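Long-range contacts in extracellular solute-binding protein, family 1 (Bifidobacterium longum subsp. infantis ATCC 15697, PDB 3OMB), which probably binds a carbohydrate outside the cell and delivers it to an ABC importer, and carries a bound magnesium ion: residues G238-V243 against V341-S346; G164-I169 against E443-Y448; Q180-W185 against I325-P330; K133-A138 against V423-D428; K158-T163 against D435-E440. All coordinates share one frame; numbering follows the deposited sequence. Where two conformers were deposited one is given.

Contact 1 of 5, residues G238-V243 against V341-S346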
# COMPACT_ATOMS: atom_id res chain seq x y z
N GLY A 238 4.62 7.06 5.33
CA GLY A 238 3.50 6.65 4.47
C GLY A 238 3.90 5.44 3.67
O GLY A 238 4.12 5.54 2.46
N PHE A 239 4.02 4.30 4.34
CA PHE A 239 4.60 3.12 3.72
C PHE A 239 3.63 2.24 2.92
O PHE A 239 4.05 1.20 2.44
CB PHE A 239 5.35 2.25 4.75
CG PHE A 239 6.59 2.93 5.38
CD1 PHE A 239 7.39 3.83 4.66
CD2 PHE A 239 6.97 2.60 6.68
CE1 PHE A 239 8.53 4.44 5.25
CE2 PHE A 239 8.12 3.19 7.28
CZ PHE A 239 8.89 4.12 6.55
N ASN A 240 2.35 2.60 2.78
CA ASN A 240 1.47 1.85 1.86
C ASN A 240 1.98 1.95 0.41
O ASN A 240 1.99 0.95 -0.31
CB ASN A 240 0.02 2.34 1.87
CG ASN A 240 -0.85 1.69 2.96
OD1 ASN A 240 -0.42 1.48 4.08
ND2 ASN A 240 -2.11 1.43 2.62
N LYS A 241 2.36 3.16 -0.00
CA LYS A 241 2.80 3.43 -1.37
C LYS A 241 3.40 4.85 -1.40
O LYS A 241 3.17 5.66 -0.49
CB LYS A 241 1.61 3.37 -2.35
CG LYS A 241 0.42 4.23 -1.91
CD LYS A 241 -0.75 4.14 -2.88
CE LYS A 241 -1.93 4.97 -2.40
NZ LYS A 241 -2.60 4.33 -1.20
N GLY A 242 4.17 5.13 -2.44
CA GLY A 242 4.60 6.48 -2.73
C GLY A 242 5.90 6.89 -2.10
O GLY A 242 6.71 6.06 -1.71
N VAL A 243 6.08 8.18 -1.98
CA VAL A 243 7.36 8.81 -1.71
C VAL A 243 8.08 8.36 -0.42
O VAL A 243 9.31 8.22 -0.42
CB VAL A 243 7.19 10.37 -1.77
CG1 VAL A 243 6.22 10.85 -0.69
CG2 VAL A 243 8.50 11.06 -1.66
N VAL A 341 3.21 10.76 16.21
CA VAL A 341 2.34 10.62 15.05
C VAL A 341 2.18 9.13 14.68
O VAL A 341 2.80 8.27 15.31
CB VAL A 341 2.89 11.43 13.86
CG1 VAL A 341 2.94 12.94 14.21
CG2 VAL A 341 4.29 10.89 13.45
N TRP A 342 1.34 8.83 13.69
CA TRP A 342 1.31 7.48 13.16
C TRP A 342 1.26 7.57 11.62
O TRP A 342 1.00 8.64 11.06
CB TRP A 342 0.19 6.62 13.78
CG TRP A 342 0.26 5.18 13.28
CD1 TRP A 342 -0.62 4.57 12.45
CD2 TRP A 342 1.36 4.25 13.47
NE1 TRP A 342 -0.17 3.26 12.14
CE2 TRP A 342 1.04 3.07 12.75
CE3 TRP A 342 2.57 4.30 14.18
CZ2 TRP A 342 1.88 1.95 12.74
CZ3 TRP A 342 3.41 3.18 14.18
CH2 TRP A 342 3.06 2.02 13.47
N ASP A 343 1.55 6.46 10.95
CA ASP A 343 1.62 6.40 9.51
C ASP A 343 0.40 7.04 8.85
O ASP A 343 -0.74 6.75 9.22
CB ASP A 343 1.75 4.93 9.08
CG ASP A 343 1.93 4.76 7.61
OD1 ASP A 343 0.92 4.70 6.87
OD2 ASP A 343 3.08 4.65 7.18
N GLY A 344 0.66 7.91 7.86
CA GLY A 344 -0.38 8.69 7.21
C GLY A 344 -0.98 8.11 5.94
O GLY A 344 -1.71 8.80 5.24
N SER A 345 -0.68 6.86 5.63
CA SER A 345 -1.22 6.23 4.40
C SER A 345 -2.75 6.09 4.41
O SER A 345 -3.40 6.14 5.47
CB SER A 345 -0.61 4.84 4.19
OG SER A 345 0.81 4.86 4.24
N SER A 346 -3.30 5.92 3.21
CA SER A 346 -4.68 5.49 3.04
C SER A 346 -4.65 4.24 2.19
O SER A 346 -3.87 4.16 1.25
CB SER A 346 -5.49 6.59 2.33
OG SER A 346 -6.71 6.05 1.88
O HOH W 1 1.17 5.62 1.45
O HOH W 2 -1.32 5.94 0.80

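Contact 2 of 5, residues G164-I169 against E443-Y448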
# COMPACT_ATOMS: atom_id res chain seq x y z
N GLY A 164 -2.67 1.08 6.27
CA GLY A 164 -2.50 -0.36 6.35
C GLY A 164 -1.45 -0.77 7.36
O GLY A 164 -1.28 -1.97 7.63
N GLN A 165 -0.75 0.21 7.95
CA GLN A 165 0.33 -0.06 8.90
C GLN A 165 -0.16 0.04 10.33
O GLN A 165 -0.78 1.04 10.70
CB GLN A 165 1.47 0.95 8.70
CG GLN A 165 1.72 1.32 7.23
CD GLN A 165 2.22 0.15 6.41
OE1 GLN A 165 3.10 -0.62 6.86
NE2 GLN A 165 1.66 -0.01 5.20
N HIS A 166 0.11 -0.99 11.14
CA HIS A 166 -0.27 -1.00 12.54
C HIS A 166 0.79 -1.70 13.35
O HIS A 166 1.63 -2.41 12.78
CB HIS A 166 -1.62 -1.69 12.72
CG HIS A 166 -2.61 -1.30 11.68
ND1 HIS A 166 -2.78 -2.03 10.52
CD2 HIS A 166 -3.38 -0.20 11.55
CE1 HIS A 166 -3.67 -1.42 9.75
NE2 HIS A 166 -4.05 -0.31 10.35
N MSE A 167 0.79 -1.45 14.65
CA MSE A 167 1.71 -2.08 15.58
C MSE A 167 0.87 -2.95 16.51
O MSE A 167 -0.04 -2.46 17.18
CB MSE A 167 2.43 -1.00 16.38
CG MSE A 167 3.40 -1.55 17.40
SE MSE A 167 4.40 -0.12 18.19
CE MSE A 167 5.80 -1.15 19.05
N LEU A 168 1.15 -4.24 16.53
CA LEU A 168 0.33 -5.21 17.23
C LEU A 168 1.05 -5.75 18.45
O LEU A 168 2.27 -5.98 18.41
CB LEU A 168 0.02 -6.38 16.30
CG LEU A 168 -0.56 -5.99 14.95
CD1 LEU A 168 -0.66 -7.22 14.03
CD2 LEU A 168 -1.95 -5.26 15.13
N ILE A 169 0.32 -5.98 19.52
CA ILE A 169 0.96 -6.49 20.75
C ILE A 169 0.12 -7.58 21.39
O ILE A 169 -1.13 -7.53 21.32
CB ILE A 169 1.28 -5.36 21.75
CG1 ILE A 169 2.05 -5.94 22.96
CG2 ILE A 169 0.01 -4.62 22.21
CD1 ILE A 169 2.83 -4.91 23.74
N GLU A 443 -11.49 -1.80 12.79
CA GLU A 443 -11.25 -1.93 14.22
C GLU A 443 -9.83 -1.48 14.67
O GLU A 443 -9.70 -0.72 15.66
CB GLU A 443 -11.56 -3.35 14.67
CG GLU A 443 -11.71 -3.49 16.18
CD GLU A 443 -13.16 -3.29 16.68
OE1 GLU A 443 -13.93 -2.45 16.11
OE2 GLU A 443 -13.53 -4.00 17.65
N VAL A 444 -8.78 -1.93 13.98
CA VAL A 444 -7.41 -1.49 14.32
C VAL A 444 -7.18 -0.00 14.03
O VAL A 444 -6.42 0.67 14.74
CB VAL A 444 -6.27 -2.36 13.67
CG1 VAL A 444 -6.35 -3.83 14.15
CG2 VAL A 444 -6.30 -2.28 12.18
N ASN A 445 -7.86 0.54 13.01
CA ASN A 445 -7.64 1.94 12.69
C ASN A 445 -8.18 2.91 13.72
O ASN A 445 -7.66 4.02 13.86
CB ASN A 445 -8.05 2.29 11.26
CG ASN A 445 -6.97 1.91 10.25
OD1 ASN A 445 -5.78 1.85 10.59
ND2 ASN A 445 -7.37 1.66 9.02
N LYS A 446 -9.18 2.47 14.48
CA LYS A 446 -9.70 3.24 15.63
C LYS A 446 -8.60 3.56 16.61
O LYS A 446 -8.58 4.64 17.19
CB LYS A 446 -10.78 2.45 16.36
CG LYS A 446 -12.13 2.53 15.64
CD LYS A 446 -13.16 1.68 16.32
CE LYS A 446 -14.24 1.25 15.34
NZ LYS A 446 -15.15 2.35 14.93
N VAL A 447 -7.66 2.63 16.79
CA VAL A 447 -6.59 2.82 17.73
C VAL A 447 -5.68 3.99 17.35
O VAL A 447 -5.11 4.62 18.24
CB VAL A 447 -5.79 1.52 17.89
CG1 VAL A 447 -4.58 1.74 18.77
CG2 VAL A 447 -6.70 0.39 18.45
N TYR A 448 -5.59 4.31 16.06
CA TYR A 448 -4.62 5.30 15.55
C TYR A 448 -5.18 6.69 15.28
O TYR A 448 -4.42 7.61 14.93
CB TYR A 448 -3.91 4.74 14.30
CG TYR A 448 -3.10 3.52 14.71
CD1 TYR A 448 -1.92 3.66 15.44
CD2 TYR A 448 -3.57 2.24 14.48
CE1 TYR A 448 -1.19 2.54 15.86
CE2 TYR A 448 -2.86 1.12 14.91
CZ TYR A 448 -1.67 1.27 15.60
OH TYR A 448 -0.95 0.15 16.02

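Contact 3 of 5, residues Q180-W185 against I325-P330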
# COMPACT_ATOMS: atom_id res chain seq x y z
N GLN A 180 1.24 -2.86 31.55
CA GLN A 180 0.41 -2.01 30.69
C GLN A 180 1.02 -1.88 29.30
O GLN A 180 2.21 -2.14 29.11
CB GLN A 180 0.20 -0.62 31.32
CG GLN A 180 -0.90 -0.57 32.40
CD GLN A 180 -0.68 0.51 33.46
OE1 GLN A 180 -1.01 0.33 34.64
NE2 GLN A 180 -0.13 1.64 33.04
N VAL A 181 0.19 -1.50 28.34
CA VAL A 181 0.62 -1.14 26.99
C VAL A 181 1.65 -0.00 27.14
O VAL A 181 1.34 1.00 27.79
CB VAL A 181 -0.59 -0.65 26.13
CG1 VAL A 181 -0.12 -0.10 24.77
CG2 VAL A 181 -1.57 -1.79 25.91
N PRO A 182 2.88 -0.18 26.58
CA PRO A 182 3.91 0.85 26.80
C PRO A 182 3.68 2.08 25.95
O PRO A 182 3.16 1.97 24.83
CB PRO A 182 5.20 0.16 26.36
CG PRO A 182 4.78 -0.88 25.35
CD PRO A 182 3.38 -1.32 25.78
N THR A 183 4.07 3.23 26.47
CA THR A 183 3.80 4.49 25.79
C THR A 183 5.08 5.27 25.53
O THR A 183 5.04 6.40 25.03
CB THR A 183 2.81 5.41 26.60
OG1 THR A 183 3.40 5.75 27.85
CG2 THR A 183 1.44 4.72 26.82
N THR A 184 6.22 4.67 25.91
CA THR A 184 7.52 5.27 25.63
C THR A 184 8.45 4.16 25.18
O THR A 184 8.16 3.00 25.40
CB THR A 184 8.16 5.91 26.87
OG1 THR A 184 8.56 4.89 27.80
CG2 THR A 184 7.21 6.92 27.55
N TRP A 185 9.56 4.52 24.56
CA TRP A 185 10.59 3.56 24.15
C TRP A 185 11.15 2.80 25.35
O TRP A 185 11.41 1.61 25.26
CB TRP A 185 11.72 4.28 23.38
CG TRP A 185 11.41 4.53 21.92
CD1 TRP A 185 10.21 4.28 21.27
CD2 TRP A 185 12.29 5.07 20.93
NE1 TRP A 185 10.32 4.63 19.94
CE2 TRP A 185 11.58 5.12 19.71
CE3 TRP A 185 13.63 5.52 20.96
CZ2 TRP A 185 12.16 5.60 18.52
CZ3 TRP A 185 14.20 6.00 19.77
CH2 TRP A 185 13.46 6.03 18.57
N ILE A 325 -3.89 -7.13 20.22
CA ILE A 325 -4.57 -5.87 19.88
C ILE A 325 -3.61 -4.95 19.13
O ILE A 325 -2.40 -5.15 19.18
CB ILE A 325 -5.10 -5.09 21.14
CG1 ILE A 325 -3.94 -4.60 22.03
CG2 ILE A 325 -6.16 -5.92 21.92
CD1 ILE A 325 -4.40 -3.75 23.28
N ALA A 326 -4.15 -3.94 18.45
CA ALA A 326 -3.30 -2.86 17.95
C ALA A 326 -3.05 -1.87 19.08
O ALA A 326 -3.93 -1.65 19.90
CB ALA A 326 -3.96 -2.17 16.74
N MSE A 327 -1.85 -1.29 19.15
CA MSE A 327 -1.49 -0.29 20.16
C MSE A 327 -1.01 1.00 19.49
O MSE A 327 -0.39 0.94 18.42
CB MSE A 327 -0.38 -0.80 21.09
CG MSE A 327 0.88 -1.23 20.33
SE MSE A 327 2.34 -1.78 21.49
CE MSE A 327 2.89 -0.04 22.14
N PRO A 328 -1.25 2.17 20.11
CA PRO A 328 -0.66 3.39 19.62
C PRO A 328 0.86 3.28 19.70
O PRO A 328 1.38 2.60 20.60
CB PRO A 328 -1.16 4.45 20.61
CG PRO A 328 -2.40 3.83 21.26
CD PRO A 328 -2.12 2.38 21.29
N VAL A 329 1.58 3.93 18.79
CA VAL A 329 3.04 3.83 18.86
C VAL A 329 3.61 4.55 20.12
O VAL A 329 3.16 5.63 20.45
CB VAL A 329 3.71 4.32 17.57
CG1 VAL A 329 3.78 5.85 17.50
CG2 VAL A 329 5.10 3.69 17.42
N PRO A 330 4.59 3.93 20.83
CA PRO A 330 5.27 4.60 21.96
C PRO A 330 6.03 5.84 21.48
O PRO A 330 6.53 5.86 20.33
CB PRO A 330 6.29 3.56 22.45
CG PRO A 330 5.80 2.23 21.91
CD PRO A 330 5.05 2.53 20.64
O HOH W 3 1.28 2.98 23.17

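Contact 4 of 5, residues K133-A138 against V423-D428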
# COMPACT_ATOMS: atom_id res chain seq x y z
N LYS A 133 -15.77 13.81 -7.87
CA LYS A 133 -16.51 14.76 -7.05
C LYS A 133 -16.50 14.34 -5.58
O LYS A 133 -16.24 15.17 -4.70
CB LYS A 133 -17.93 14.95 -7.56
CG LYS A 133 -18.73 15.97 -6.76
CD LYS A 133 -20.17 16.03 -7.23
CE LYS A 133 -21.06 16.59 -6.13
NZ LYS A 133 -22.35 17.04 -6.72
N GLN A 134 -16.75 13.07 -5.31
CA GLN A 134 -16.75 12.55 -3.95
C GLN A 134 -15.34 12.35 -3.33
O GLN A 134 -15.17 12.46 -2.11
CB GLN A 134 -17.52 11.22 -3.91
CG GLN A 134 -17.95 10.83 -2.52
CD GLN A 134 -18.73 9.55 -2.52
OE1 GLN A 134 -18.16 8.48 -2.35
NE2 GLN A 134 -20.03 9.64 -2.77
N LYS A 135 -14.34 12.07 -4.16
CA LYS A 135 -12.98 11.79 -3.70
C LYS A 135 -12.02 12.73 -4.43
O LYS A 135 -11.38 12.33 -5.42
CB LYS A 135 -12.59 10.34 -4.01
CG LYS A 135 -13.63 9.27 -3.68
CD LYS A 135 -13.67 8.99 -2.21
CE LYS A 135 -14.76 7.97 -1.87
NZ LYS A 135 -14.57 7.58 -0.43
N PRO A 136 -11.90 13.97 -3.95
CA PRO A 136 -11.04 14.90 -4.70
C PRO A 136 -9.58 14.48 -4.74
O PRO A 136 -8.84 14.95 -5.61
CB PRO A 136 -11.21 16.24 -3.97
CG PRO A 136 -12.22 16.01 -2.89
CD PRO A 136 -12.35 14.54 -2.67
N ASP A 137 -9.15 13.60 -3.84
CA ASP A 137 -7.76 13.13 -3.93
C ASP A 137 -7.52 12.18 -5.13
O ASP A 137 -6.39 12.09 -5.63
CB ASP A 137 -7.26 12.51 -2.61
CG ASP A 137 -6.90 13.58 -1.54
OD1 ASP A 137 -7.14 14.81 -1.74
OD2 ASP A 137 -6.37 13.18 -0.47
N ALA A 138 -8.58 11.50 -5.57
CA ALA A 138 -8.54 10.66 -6.78
C ALA A 138 -8.45 11.49 -8.04
O ALA A 138 -7.81 11.09 -8.99
CB ALA A 138 -9.75 9.76 -6.86
N VAL A 423 -10.52 -1.78 -11.02
CA VAL A 423 -10.35 -0.50 -11.65
C VAL A 423 -11.77 0.05 -11.73
O VAL A 423 -12.58 -0.39 -12.54
CB VAL A 423 -9.67 -0.69 -13.01
CG1 VAL A 423 -9.56 0.61 -13.74
CG2 VAL A 423 -8.29 -1.27 -12.81
N GLY A 424 -12.08 1.00 -10.86
CA GLY A 424 -13.45 1.43 -10.62
C GLY A 424 -13.39 2.11 -9.27
O GLY A 424 -12.31 2.46 -8.82
N TRP A 425 -14.53 2.31 -8.63
CA TRP A 425 -14.52 2.94 -7.32
C TRP A 425 -15.74 2.49 -6.53
O TRP A 425 -16.80 2.32 -7.08
CB TRP A 425 -14.43 4.46 -7.42
CG TRP A 425 -15.70 5.17 -7.84
CD1 TRP A 425 -16.34 5.06 -9.05
CD2 TRP A 425 -16.47 6.10 -7.06
NE1 TRP A 425 -17.44 5.87 -9.07
CE2 TRP A 425 -17.56 6.51 -7.86
CE3 TRP A 425 -16.34 6.63 -5.76
CZ2 TRP A 425 -18.53 7.43 -7.41
CZ3 TRP A 425 -17.31 7.55 -5.31
CH2 TRP A 425 -18.39 7.93 -6.13
N ILE A 426 -15.55 2.26 -5.23
CA ILE A 426 -16.65 1.90 -4.34
C ILE A 426 -17.10 3.19 -3.70
O ILE A 426 -16.33 3.79 -2.93
CB ILE A 426 -16.23 0.92 -3.21
CG1 ILE A 426 -15.61 -0.37 -3.78
CG2 ILE A 426 -17.44 0.58 -2.29
CD1 ILE A 426 -16.54 -1.19 -4.60
N PRO A 427 -18.35 3.62 -4.00
CA PRO A 427 -18.84 4.92 -3.53
C PRO A 427 -19.17 4.89 -2.03
O PRO A 427 -19.45 3.81 -1.49
CB PRO A 427 -20.10 5.13 -4.37
CG PRO A 427 -20.61 3.68 -4.63
CD PRO A 427 -19.37 2.84 -4.75
N ASP A 428 -19.15 6.06 -1.38
CA ASP A 428 -19.40 6.12 0.07
C ASP A 428 -20.80 5.66 0.44
O ASP A 428 -21.03 5.20 1.58
CB ASP A 428 -19.18 7.51 0.63
CG ASP A 428 -17.71 7.87 0.73
OD1 ASP A 428 -16.84 6.97 0.54
OD2 ASP A 428 -17.43 9.06 0.99
O HOH W 4 -15.49 10.55 0.62

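Contact 5 of 5, residues K158-T163 against D435-E440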
# COMPACT_ATOMS: atom_id res chain seq x y z
N LYS A 158 -14.49 3.56 1.39
CA LYS A 158 -14.16 4.28 2.61
C LYS A 158 -13.77 3.34 3.76
O LYS A 158 -13.10 3.75 4.72
CB LYS A 158 -15.34 5.17 3.03
CG LYS A 158 -16.60 4.38 3.48
CD LYS A 158 -17.77 5.32 3.81
CE LYS A 158 -18.99 4.58 4.41
NZ LYS A 158 -19.70 3.75 3.35
N ALA A 159 -14.19 2.08 3.71
CA ALA A 159 -13.78 1.15 4.76
C ALA A 159 -12.26 1.01 4.76
O ALA A 159 -11.67 0.66 5.78
CB ALA A 159 -14.47 -0.21 4.59
N TYR A 160 -11.61 1.31 3.64
CA TYR A 160 -10.16 1.18 3.53
C TYR A 160 -9.44 2.53 3.61
O TYR A 160 -8.26 2.63 3.30
CB TYR A 160 -9.78 0.47 2.21
CG TYR A 160 -10.16 -0.99 2.16
CD1 TYR A 160 -9.26 -1.96 2.59
CD2 TYR A 160 -11.41 -1.40 1.70
CE1 TYR A 160 -9.58 -3.29 2.56
CE2 TYR A 160 -11.75 -2.75 1.67
CZ TYR A 160 -10.81 -3.69 2.09
OH TYR A 160 -11.09 -5.04 2.06
N SER A 161 -10.15 3.56 4.07
CA SER A 161 -9.58 4.90 4.05
C SER A 161 -8.37 5.09 5.01
O SER A 161 -7.54 5.96 4.76
CB SER A 161 -10.65 5.97 4.32
OG SER A 161 -11.03 5.88 5.68
N GLY A 162 -8.29 4.30 6.07
CA GLY A 162 -7.16 4.42 7.00
C GLY A 162 -5.86 3.73 6.54
O GLY A 162 -5.78 3.17 5.44
N THR A 163 -4.84 3.78 7.38
CA THR A 163 -3.55 3.21 7.01
C THR A 163 -3.55 1.70 7.05
O THR A 163 -4.31 1.11 7.78
CB THR A 163 -2.38 3.76 7.86
OG1 THR A 163 -1.17 3.12 7.44
CG2 THR A 163 -2.59 3.50 9.36
N ASP A 435 -17.04 -8.12 4.65
CA ASP A 435 -15.66 -8.02 4.12
C ASP A 435 -14.75 -8.04 5.35
O ASP A 435 -14.47 -7.00 5.93
CB ASP A 435 -15.46 -6.75 3.29
CG ASP A 435 -14.01 -6.61 2.71
OD1 ASP A 435 -13.10 -7.39 3.10
OD2 ASP A 435 -13.76 -5.69 1.88
N THR A 436 -14.31 -9.23 5.76
CA THR A 436 -13.55 -9.36 7.02
C THR A 436 -12.24 -8.56 6.98
O THR A 436 -11.82 -8.02 8.01
CB THR A 436 -13.21 -10.82 7.32
OG1 THR A 436 -12.38 -11.34 6.27
CG2 THR A 436 -14.49 -11.64 7.46
N HIS A 437 -11.62 -8.50 5.80
CA HIS A 437 -10.39 -7.75 5.58
C HIS A 437 -10.63 -6.24 5.89
O HIS A 437 -9.77 -5.58 6.46
CB HIS A 437 -9.92 -8.01 4.13
CG HIS A 437 -8.49 -7.62 3.86
ND1 HIS A 437 -7.41 -8.16 4.54
CD2 HIS A 437 -7.96 -6.79 2.93
CE1 HIS A 437 -6.29 -7.65 4.06
NE2 HIS A 437 -6.59 -6.82 3.09
N ALA A 438 -11.82 -5.74 5.56
CA ALA A 438 -12.20 -4.36 5.85
C ALA A 438 -12.60 -4.18 7.31
O ALA A 438 -12.12 -3.26 7.97
CB ALA A 438 -13.35 -3.93 4.94
N ASP A 439 -13.47 -5.06 7.81
CA ASP A 439 -13.87 -5.04 9.23
C ASP A 439 -12.70 -5.03 10.23
O ASP A 439 -12.72 -4.28 11.19
CB ASP A 439 -14.83 -6.17 9.54
CG ASP A 439 -16.17 -6.03 8.82
OD1 ASP A 439 -16.42 -4.99 8.14
OD2 ASP A 439 -16.97 -6.99 8.92
N GLU A 440 -11.68 -5.87 10.00
CA GLU A 440 -10.51 -5.90 10.88
C GLU A 440 -9.71 -4.60 10.76
O GLU A 440 -9.11 -4.14 11.73
CB GLU A 440 -9.57 -7.03 10.50
CG GLU A 440 -10.11 -8.43 10.62
CD GLU A 440 -9.35 -9.36 9.69
OE1 GLU A 440 -8.27 -8.96 9.19
OE2 GLU A 440 -9.84 -10.50 9.45

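Contact 1 of 5, residues G238-V243 against V341-S346
D343 and S345 approach the backbone of G238-N240, so the contact is mainly polar side chains serving main-chain N-H groups between two loops. The aspartate can be followed outward from its CB, which lies over one face of the W342 ring, 4.0 Å above the plane and offset toward the rim. Its CG stands anti to the backbone N (chi1 -176°), which carries the carboxylate across to the other loop. There OD2 offers its syn lone pair to F239 N at 3.0 Å, with a nearly straight N-H...O angle of 166°, and also touches G238 CA at 3.4 Å. The second oxygen, OD1, turns back on its own loop. It accepts the hydrogen bond of S345 OG on its syn lone pair at 2.6 Å, while S345 N reaches it from above the carboxylate plane, closing an Asx turn. With its proton directed at D343, S345 OG acts as acceptor for N240 N at 3.1 Å and for a bridging water that also accepts from K241 N. The serine CB lies against N240 OD1 at 3.4 Å; that amide oxygen is bonded to Q165 NE2 and G164 N. A second water joins K241 NZ to S346 N. T163 OG1 and T237 OG1 add a further hydrogen bond to D343 OD1 and OD2 respectively, so both buried oxygens have several partners. These loops, one before strand 248-251 and the other before strand 349-350, meet with their centre about 8 Å from that of the chain, beside the start of strand 166-170 and R452 at the end of helix 436-452.

Contact 2 of 5, residues G164-I169 against E443-Y448
H166 and Y448 lead the packing of helix 436-452 on strand 166-170, a helix laid across the mixed sheet of what is probably one lobe of a two-lobed solute-binding protein. Strand and helix segments cross at 103°, their axes 9.3 Å apart at the closest point. The tight part is the imidazole of H166. V444 CG2 sits over its centre, 3.5 Å from the centroid and almost on the ring normal, a CH-pi contact that covers one face. At the ring's edge NE2 donates to N445 OD1 at 2.8 Å. This bond lies near the imidazole plane but reaches the amide oxygen from above its carbonyl plane, and its N-H...O angle is only 140°. ND1 is bonded to G310 O of the neighbouring strand; both nitrogens thus face oxygen acceptors, which would probably favour a doubly protonated, positively charged ring and should define its rotation. The Y448 ring approaches obliquely, planes 41° apart, with its CE2 3.6 Å from H166 CD2. Away from this cluster the contact thins quickly: L168 makes no close contact with the helix segment, and E443 and K446 lie on the solvent-exposed side of the helix. W342 stacks on Y448, whose hydroxyl reaches the strand backbone and also makes a weak bond to M327 O. There Y448 OH accepts from M167 N at 2.7 Å along a nearly straight N-H...O line.

Contact 3 of 5, residues Q180-W185 against I325-P330
M327 and P330 present the apolar surface on which V181, P182 and W185 rest. V181 CG1, placed by a chi1 of 173° on the side of its own carbonyl carbon, meets M327 CB at 3.8 Å, and the two side chains run antiparallel alongside one another. The selenomethionine chain bends at chi3 (-74°), bringing its methyl CE 3.8 Å from P182 CG and 3.4 Å from P182 O; the proline ring and the M327 chain lie nearly perpendicular. V181 CG2 adds a looser contact to I325 CD1. At the other end P330 takes the largest share of the burial: its CB lies 3.5 Å from T184 O, and its CA makes a CA-H...O contact to T183 O. W185 passes across the same ring with CD1 4.2 Å from P330 CB. The arrangement seats the turn before helix 185-197, with T184 as its N-cap, on the chain leaving edge strand 324-326 of the mixed sheet. One water bridges the two segments, donating to P182 O at 2.7 Å and to P328 O. In the next shell, backbone hydrogen bonds link T183 and W185 with S331, just past P330, S232 OG receives W185 NE1, and Y270 stacks on the indole. The M327 side chain also touches M167 and I169 of strand 166-170.

Contact 4 of 5, residues K133-A138 against V423-D428
Q134 and K135, at the junction where helix 126-134 ends and helix 136-142 begins, engage the loop 423-428 that leads into strand 431-433. K135 is both the first residue to leave helical geometry after one helix and the N-cap position of the next. The ionic part is the K135-D428 salt bridge: the two side chains meet head-on from their segments, and NZ reaches OD1 on its syn side at 2.5 Å, 25° out of the carboxylate plane. E348 gives the same ammonium a second salt bridge, so the lysine joins two acidic groups. Hydrogen bonding is carried by the glutamine. Its fully extended chain sends OE1 to D428 N at 2.8 Å, with the donor 19° from the carbonyl plane; NE2 bonds E429. A water adds a firmer bond to D428 OD2 and weak ones to Q134 O and K135 NZ. The packing falls to the W425 indole, which stacks with F131 of helix 126-134 and carries P427 CB over one face. Its apolar share across the contact is Q134 CB, 3.9 Å from W425 CZ3. The Q134 amide plane is turned 68° from the indole. Its approach is to the rim of the six-membered ring, where OE1 lies 3.2 Å from W425 CZ3.

Contact 5 of 5, residues K158-T163 against D435-E440
Y160 and D435 extend toward each other from their two segments, the phenol and carboxylate planes turned 49° apart. The tyrosine hydroxyl donates to D435 OD2 at 2.8 Å, arriving on the syn side and 24° out of the carboxylate plane. A chi1 of 180° swings the D435 carboxylate away from its own backbone N and holds it toward both the ring and the first turn of helix 436-452. H437 stands roughly perpendicular to Y160: its CD2 lies in the plane of the phenol, at the edge, 3.7 Å from Y160 OH, and W311 stacks on the imidazole. A438 packs beside the ring obliquely, its methyl CB 3.8 Å from Y160 CZ. The same CB touches A159 CB at 3.9 Å, where the backbones approach most closely, and the small side chains permit it. The contact thus joins the loop between strands 152-155 and 166-170 to the N-terminal end of the helix. D435 is the N-cap residue, and its OD1 accepts a weak bond from A438 N (3.2 Å). One carboxylate therefore serves the helix start through OD1 and the tyrosine through OD2; both donors, together with the helix dipole, would probably stabilise its negative charge.

From the N terminus, K133-A138 is the first segment to await a partner; contact 4 closes its loop at 423-428, tying the 126-134/136-142 helix junction to the loop before strand 431-433. Contact 5 opens at 158-163 and contact 2 at 164-169; these cross each other and contact 4, their closing segments, 435-440 and 443-448, following 423-428 in order. Contacts 1 and 3 nest inside all three loops and cross each other. Contacts 5 and 2 fix successive parts of helix 436-452, contact 3 extends the sheet region of contact 2, and contact 1, touching contacts 2, 3 and 5, joins the loops before strands 248-251 and 349-350. D428 O to K158 NZ links contacts 4 and 5.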